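Local coordinates for protein diaminopimelate decarboxylase (Psychromonas ingrahamii, PDB 4XG1) that probably catalyses the pyridoxal-phosphate-dependent decarboxylation of meso-diaminopimelate to L-lysine, the last step of lysine biosynthesis, as a homodimer, at residues E86-R89 against V90-A93; I128-L131 against Y132-S136; A254-M257 against T258-N262. One frame throughout, in Å; residues are numbered along the deposited sequence.

Contact 1: E86-R89 against V90-A93; sequences ELMR and VIQA. With SCN (thiocyanate ion), chain E.
Glu86 O takes the amide N of Val90 at 3.0 Å, one of four i-to-i+4 bonds running down the last turns of helix 84-92, the helix of a beta-alpha-beta crossover between strands 78-81 and 100-102 of the TIM barrel. The carboxylate of Glu86 leads away from the following turn: OE1 accepts from the amide of Val82, and the Glu86 side chain lies beside Lys61, predicted to carry the cofactor but unmodified here. Leu87 O bonds to Ile91 N at 3.1 Å. The two side chains lie alongside each other and point the same way, Leu87 CD1 resting 3.9 Å from Ile91 CD1, while Leu87 also packs on Ile81 and Ile100. Met88 reaches the same methyl more loosely, its SD 4.3 Å from Ile91 CD1, and packs on Trp413 of the second subunit. Arg89 is buried, its chain extended from CG to NE, between Leu66 and Leu69 of helix 66-74 and Trp413 of the second subunit. Its NH1 forms a salt bridge to Glu416 of the second subunit, so an alanine here would probably leave that carboxylate without this charge partner across the dimer interface. Along another edge of the guanidinium, near its plane, sits a thiocyanate ion, probably from the crystallisation liquor; two weak bonds reach its N, from Arg89 NE at 3.5 Å and from Arg89 NH2 at 3.3 Å.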
# COMPACT_ATOMS: atom_id res chain seq x y z
N GLU B 86 -8.91 -7.76 -11.90
CA GLU B 86 -10.29 -7.43 -11.50
C GLU B 86 -11.28 -8.14 -12.38
O GLU B 86 -12.31 -8.59 -11.91
CB GLU B 86 -10.54 -5.92 -11.44
CG GLU B 86 -9.81 -5.27 -10.27
CD GLU B 86 -10.22 -3.84 -9.99
OE1 GLU B 86 -10.90 -3.23 -10.84
OE2 GLU B 86 -9.85 -3.30 -8.91
N LEU B 87 -10.97 -8.25 -13.66
CA LEU B 87 -11.81 -8.99 -14.57
C LEU B 87 -12.01 -10.41 -14.06
O LEU B 87 -13.15 -10.88 -13.97
CB LEU B 87 -11.19 -9.03 -15.97
CG LEU B 87 -11.85 -9.96 -17.01
CD1 LEU B 87 -13.29 -9.58 -17.25
CD2 LEU B 87 -11.09 -9.94 -18.32
N MET B 88 -10.91 -11.08 -13.71
CA MET B 88 -10.98 -12.48 -13.24
C MET B 88 -11.67 -12.59 -11.90
O MET B 88 -12.37 -13.55 -11.65
CB MET B 88 -9.58 -13.10 -13.18
CG MET B 88 -8.90 -13.18 -14.56
SD MET B 88 -9.99 -13.94 -15.80
CE MET B 88 -9.61 -12.98 -17.26
N ARG B 89 -11.49 -11.60 -11.05
CA ARG B 89 -12.19 -11.60 -9.78
C ARG B 89 -13.69 -11.58 -10.01
O ARG B 89 -14.44 -12.35 -9.43
CB ARG B 89 -11.81 -10.38 -8.92
CG ARG B 89 -10.56 -10.56 -8.09
CD ARG B 89 -10.24 -9.33 -7.25
NE ARG B 89 -9.21 -9.60 -6.27
CZ ARG B 89 -9.39 -10.29 -5.15
NH1 ARG B 89 -10.60 -10.76 -4.80
NH2 ARG B 89 -8.38 -10.54 -4.33
N VAL B 90 -14.13 -10.69 -10.89
CA VAL B 90 -15.55 -10.57 -11.17
C VAL B 90 -16.16 -11.84 -11.80
O VAL B 90 -17.24 -12.26 -11.43
CB VAL B 90 -15.82 -9.38 -12.08
CG1 VAL B 90 -17.23 -9.49 -12.68
CG2 VAL B 90 -15.70 -8.10 -11.28
N ILE B 91 -15.46 -12.44 -12.73
CA ILE B 91 -15.92 -13.68 -13.30
C ILE B 91 -15.97 -14.76 -12.26
O ILE B 91 -16.96 -15.48 -12.14
CB ILE B 91 -15.03 -14.14 -14.44
CG1 ILE B 91 -15.24 -13.23 -15.66
CG2 ILE B 91 -15.36 -15.58 -14.81
CD1 ILE B 91 -14.14 -13.33 -16.70
N GLN B 92 -14.90 -14.84 -11.47
CA GLN B 92 -14.84 -15.82 -10.42
C GLN B 92 -16.06 -15.70 -9.52
O GLN B 92 -16.61 -16.69 -9.10
CB GLN B 92 -13.54 -15.64 -9.61
CG GLN B 92 -13.22 -16.84 -8.76
CD GLN B 92 -12.96 -18.08 -9.55
OE1 GLN B 92 -13.56 -19.13 -9.27
NE2 GLN B 92 -12.11 -18.00 -10.55
N ALA B 93 -16.44 -14.47 -9.17
CA ALA B 93 -17.54 -14.25 -8.25
C ALA B 93 -18.91 -14.42 -8.89
O ALA B 93 -19.93 -14.25 -8.21
CB ALA B 93 -17.43 -12.86 -7.64
S SCN E . -7.23 -6.49 -4.14
C SCN E . -6.55 -7.63 -4.86
N SCN E . -6.03 -8.49 -5.43

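Contact 2: I128-L131 against Y132-S136; sequences ISEL and YRINS
Between Ile128-Leu131 and Tyr132-Ser136 the backbone makes regular alpha-helical i-to-i+4 bonds, from a weak one, Tyr132 N to Ile128 O at 3.3 Å, to a nearly straight one, Asn135 N to Leu131 O at 3.0 Å (170°). On the outer side Ile128 and Tyr132 lie side by side: the branch methyl CG2 of Ile128 meets Tyr132 CE2 at 3.5 Å. With CG beside its own backbone N (chi1 -67°), the tyrosine ring leans back along the helix, and Ser129 CA comes to its edge, near the ring plane. This is helix 128-140 of the TIM barrel, crossing from strand 122-125 to strand 145-152. On its inner side Leu131 and Ile134 pack against Val125 and Leu192. Glu130 stretches out beside Ile134, its OE2 3.7 Å from Ile134 CD1. The buried carboxylate is held at both oxygens, OE2 by a salt bridge to Lys107 and OE1 by the amide of Glu126, which fixes its rotation. Arg133 NH1 bonds to Lys107 O and forms a salt bridge to Glu291 of the second subunit. Asn135 CB lies 3.4 Å from Leu131 O, and its OD1 accepts from the amide of Phe191.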
# COMPACT_ATOMS: atom_id res chain seq x y z
N ILE B 128 -5.06 8.49 -26.78
CA ILE B 128 -5.10 8.24 -28.20
C ILE B 128 -4.30 6.98 -28.47
O ILE B 128 -4.80 6.06 -29.14
CB ILE B 128 -4.51 9.41 -29.00
CG1 ILE B 128 -5.46 10.61 -28.94
CG2 ILE B 128 -4.31 9.02 -30.45
CD1 ILE B 128 -4.78 11.93 -29.34
N SER B 129 -3.08 6.94 -27.93
CA SER B 129 -2.26 5.73 -28.04
C SER B 129 -3.06 4.47 -27.73
O SER B 129 -2.85 3.44 -28.35
CB SER B 129 -1.09 5.79 -27.11
OG SER B 129 0.08 6.20 -27.77
N GLU B 130 -3.98 4.58 -26.77
CA GLU B 130 -4.72 3.41 -26.28
C GLU B 130 -5.74 2.94 -27.31
O GLU B 130 -5.91 1.73 -27.49
CB GLU B 130 -5.42 3.72 -24.93
CG GLU B 130 -6.20 2.56 -24.31
CD GLU B 130 -7.18 2.99 -23.21
OE1 GLU B 130 -7.00 4.08 -22.59
OE2 GLU B 130 -8.09 2.20 -22.90
N LEU B 131 -6.41 3.89 -27.97
CA LEU B 131 -7.27 3.58 -29.11
C LEU B 131 -6.54 2.68 -30.11
O LEU B 131 -7.07 1.69 -30.53
CB LEU B 131 -7.73 4.82 -29.82
CG LEU B 131 -8.83 5.63 -29.16
CD1 LEU B 131 -9.04 6.89 -29.98
CD2 LEU B 131 -10.14 4.92 -29.03
N TYR B 132 -5.33 3.04 -30.48
CA TYR B 132 -4.61 2.27 -31.49
C TYR B 132 -4.33 0.88 -30.97
O TYR B 132 -4.37 -0.09 -31.71
CB TYR B 132 -3.32 2.98 -31.94
CG TYR B 132 -3.60 4.27 -32.72
CD1 TYR B 132 -4.33 4.24 -33.92
CD2 TYR B 132 -3.18 5.52 -32.25
CE1 TYR B 132 -4.62 5.41 -34.62
CE2 TYR B 132 -3.46 6.70 -32.95
CZ TYR B 132 -4.19 6.63 -34.13
OH TYR B 132 -4.47 7.76 -34.84
N ARG B 133 -4.00 0.79 -29.68
CA ARG B 133 -3.64 -0.48 -29.10
C ARG B 133 -4.87 -1.39 -29.11
O ARG B 133 -4.78 -2.56 -29.44
CB ARG B 133 -3.11 -0.30 -27.70
CG ARG B 133 -2.84 -1.64 -27.03
CD ARG B 133 -2.20 -1.49 -25.67
NE ARG B 133 -0.81 -1.11 -25.77
CZ ARG B 133 0.01 -0.98 -24.73
NH1 ARG B 133 -0.43 -1.19 -23.52
NH2 ARG B 133 1.26 -0.65 -24.92
N ILE B 134 -6.01 -0.84 -28.74
CA ILE B 134 -7.19 -1.64 -28.64
C ILE B 134 -7.54 -2.13 -30.02
O ILE B 134 -7.72 -3.33 -30.24
CB ILE B 134 -8.36 -0.86 -28.05
CG1 ILE B 134 -8.08 -0.57 -26.57
CG2 ILE B 134 -9.66 -1.65 -28.18
CD1 ILE B 134 -9.14 0.25 -25.88
N ASN B 135 -7.64 -1.19 -30.95
CA ASN B 135 -7.97 -1.50 -32.32
C ASN B 135 -7.04 -2.56 -32.86
O ASN B 135 -7.48 -3.49 -33.56
CB ASN B 135 -7.87 -0.25 -33.18
CG ASN B 135 -8.29 -0.49 -34.61
OD1 ASN B 135 -9.48 -0.65 -34.92
ND2 ASN B 135 -7.31 -0.55 -35.50
N SER B 136 -5.76 -2.42 -32.54
CA SER B 136 -4.76 -3.37 -32.98
C SER B 136 -4.99 -4.79 -32.44
O SER B 136 -4.85 -5.78 -33.18
CB SER B 136 -3.40 -2.86 -32.55
OG SER B 136 -2.39 -3.81 -32.83

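Contact 3: A254-M257 against T258-N262; sequences AEYM and TAIIN
Met257 and Ile261 cross at a slant one turn apart, Met257 CG standing 3.9 Å from Ile261 CG1. The methionine is the residue most covered by the following turn. It folds back on itself, bent at both chi2 and chi3, and beyond the turn it packs on Phe45, Ala48 and Ala49 of helix 35-49. Met257 O accepts from Ile261 N at 2.7 Å.

Ile260 does its work with its end methyl. CD1 sits over one face of the Tyr256 ring, 3.7 Å from the centroid and displaced toward the rim, a CH-pi contact in which Tyr256 CE1 is the nearest ring atom at 3.4 Å. The ring also meets Phe211 edge-to-face, so two neighbours limit how it can turn. Tyr256 and Ile260 belong to helix 253-262, which joins strand 234-236 to strand 270-273 as a beta-alpha-beta unit of the TIM barrel. They face inward onto Phe273, and Ile260 reaches Leu271 too. Tyr256 lies about 6 Å, side chain to side chain, from Pro275, part of the predicted cofactor site.

Thr258 stands on the outer face and bonds twice to one carbonyl. Ala254 O receives the backbone N of Thr258 at 3.0 Å, nearly in line with the C=O, and also the hydroxyl, Thr258 OG1, at 2.8 Å. The hydroxyl comes from above the carbonyl plane, 45° out of it. With OG1 beside its own backbone N (chi1 -45°), the hydroxyl is directed back toward the preceding turn and can share that oxygen with the amide.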
# COMPACT_ATOMS: atom_id res chain seq x y z
N ALA B 254 -29.60 8.42 -3.28
CA ALA B 254 -30.95 8.77 -3.78
C ALA B 254 -31.00 10.20 -4.34
O ALA B 254 -31.35 10.40 -5.49
CB ALA B 254 -31.97 8.62 -2.67
N GLU B 255 -30.62 11.17 -3.52
CA GLU B 255 -30.61 12.61 -3.91
C GLU B 255 -29.71 12.92 -5.11
O GLU B 255 -30.09 13.67 -6.03
CB GLU B 255 -30.12 13.44 -2.75
CG GLU B 255 -30.89 13.20 -1.46
CD GLU B 255 -30.14 13.56 -0.19
OE1 GLU B 255 -29.01 14.09 -0.28
OE2 GLU B 255 -30.68 13.32 0.91
N TYR B 256 -28.52 12.34 -5.08
CA TYR B 256 -27.57 12.47 -6.17
C TYR B 256 -28.16 11.97 -7.45
O TYR B 256 -28.00 12.61 -8.51
CB TYR B 256 -26.29 11.68 -5.81
CG TYR B 256 -25.45 11.10 -6.94
CD1 TYR B 256 -24.48 11.85 -7.56
CD2 TYR B 256 -25.57 9.78 -7.33
CE1 TYR B 256 -23.64 11.29 -8.56
CE2 TYR B 256 -24.76 9.24 -8.34
CZ TYR B 256 -23.78 10.00 -8.93
OH TYR B 256 -22.95 9.47 -9.92
N MET B 257 -28.80 10.80 -7.39
CA MET B 257 -29.37 10.20 -8.59
C MET B 257 -30.57 11.01 -9.16
O MET B 257 -30.61 11.33 -10.35
CB MET B 257 -29.84 8.80 -8.28
CG MET B 257 -30.22 8.02 -9.49
SD MET B 257 -28.90 7.56 -10.58
CE MET B 257 -27.91 6.61 -9.39
N THR B 258 -31.50 11.38 -8.30
CA THR B 258 -32.68 12.15 -8.70
C THR B 258 -32.29 13.43 -9.43
O THR B 258 -32.81 13.71 -10.52
CB THR B 258 -33.54 12.57 -7.47
OG1 THR B 258 -33.70 11.45 -6.58
CG2 THR B 258 -34.88 12.98 -7.92
N ALA B 259 -31.35 14.18 -8.86
CA ALA B 259 -30.84 15.35 -9.58
C ALA B 259 -30.35 14.98 -10.99
O ALA B 259 -30.66 15.66 -12.00
CB ALA B 259 -29.73 16.01 -8.79
N ILE B 260 -29.63 13.88 -11.09
CA ILE B 260 -29.10 13.48 -12.39
C ILE B 260 -30.21 13.08 -13.34
O ILE B 260 -30.13 13.32 -14.57
CB ILE B 260 -28.03 12.37 -12.23
CG1 ILE B 260 -26.73 12.97 -11.71
CG2 ILE B 260 -27.73 11.68 -13.56
CD1 ILE B 260 -25.75 11.95 -11.17
N ILE B 261 -31.23 12.43 -12.78
CA ILE B 261 -32.34 11.91 -13.57
C ILE B 261 -33.23 13.06 -14.03
O ILE B 261 -33.49 13.18 -15.24
CB ILE B 261 -33.18 10.92 -12.76
CG1 ILE B 261 -32.25 9.81 -12.31
CG2 ILE B 261 -34.42 10.47 -13.54
CD1 ILE B 261 -32.40 8.53 -13.08
N ASN B 262 -33.61 13.92 -13.08
CA ASN B 262 -34.32 15.16 -13.39
C ASN B 262 -33.62 15.84 -14.57
O ASN B 262 -34.26 16.10 -15.62
CB ASN B 262 -34.43 16.11 -12.19
CG ASN B 262 -35.26 15.53 -11.03
OD1 ASN B 262 -36.01 14.58 -11.21
ND2 ASN B 262 -35.13 16.12 -9.84

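How the contacts relate
The three contacts come in series along the chain, each on one helix of the same pyridoxal-binding TIM barrel: helix 84-92 for contact 1, helix 128-140 for contact 2 and helix 253-262 for contact 3. Each helix links two parallel strands of the barrel sheet, so the contacts sit at separate places around its outer wall. Centres of contacts 1 and 2 are about 24 Å apart, those of 1 and 3 about 30 Å, and those of 2 and 3 about 35 Å; none touches another. Contacts 1 and 2 both meet the second subunit and so help form the dimer interface, whereas no other chain of the assembly reaches contact 3.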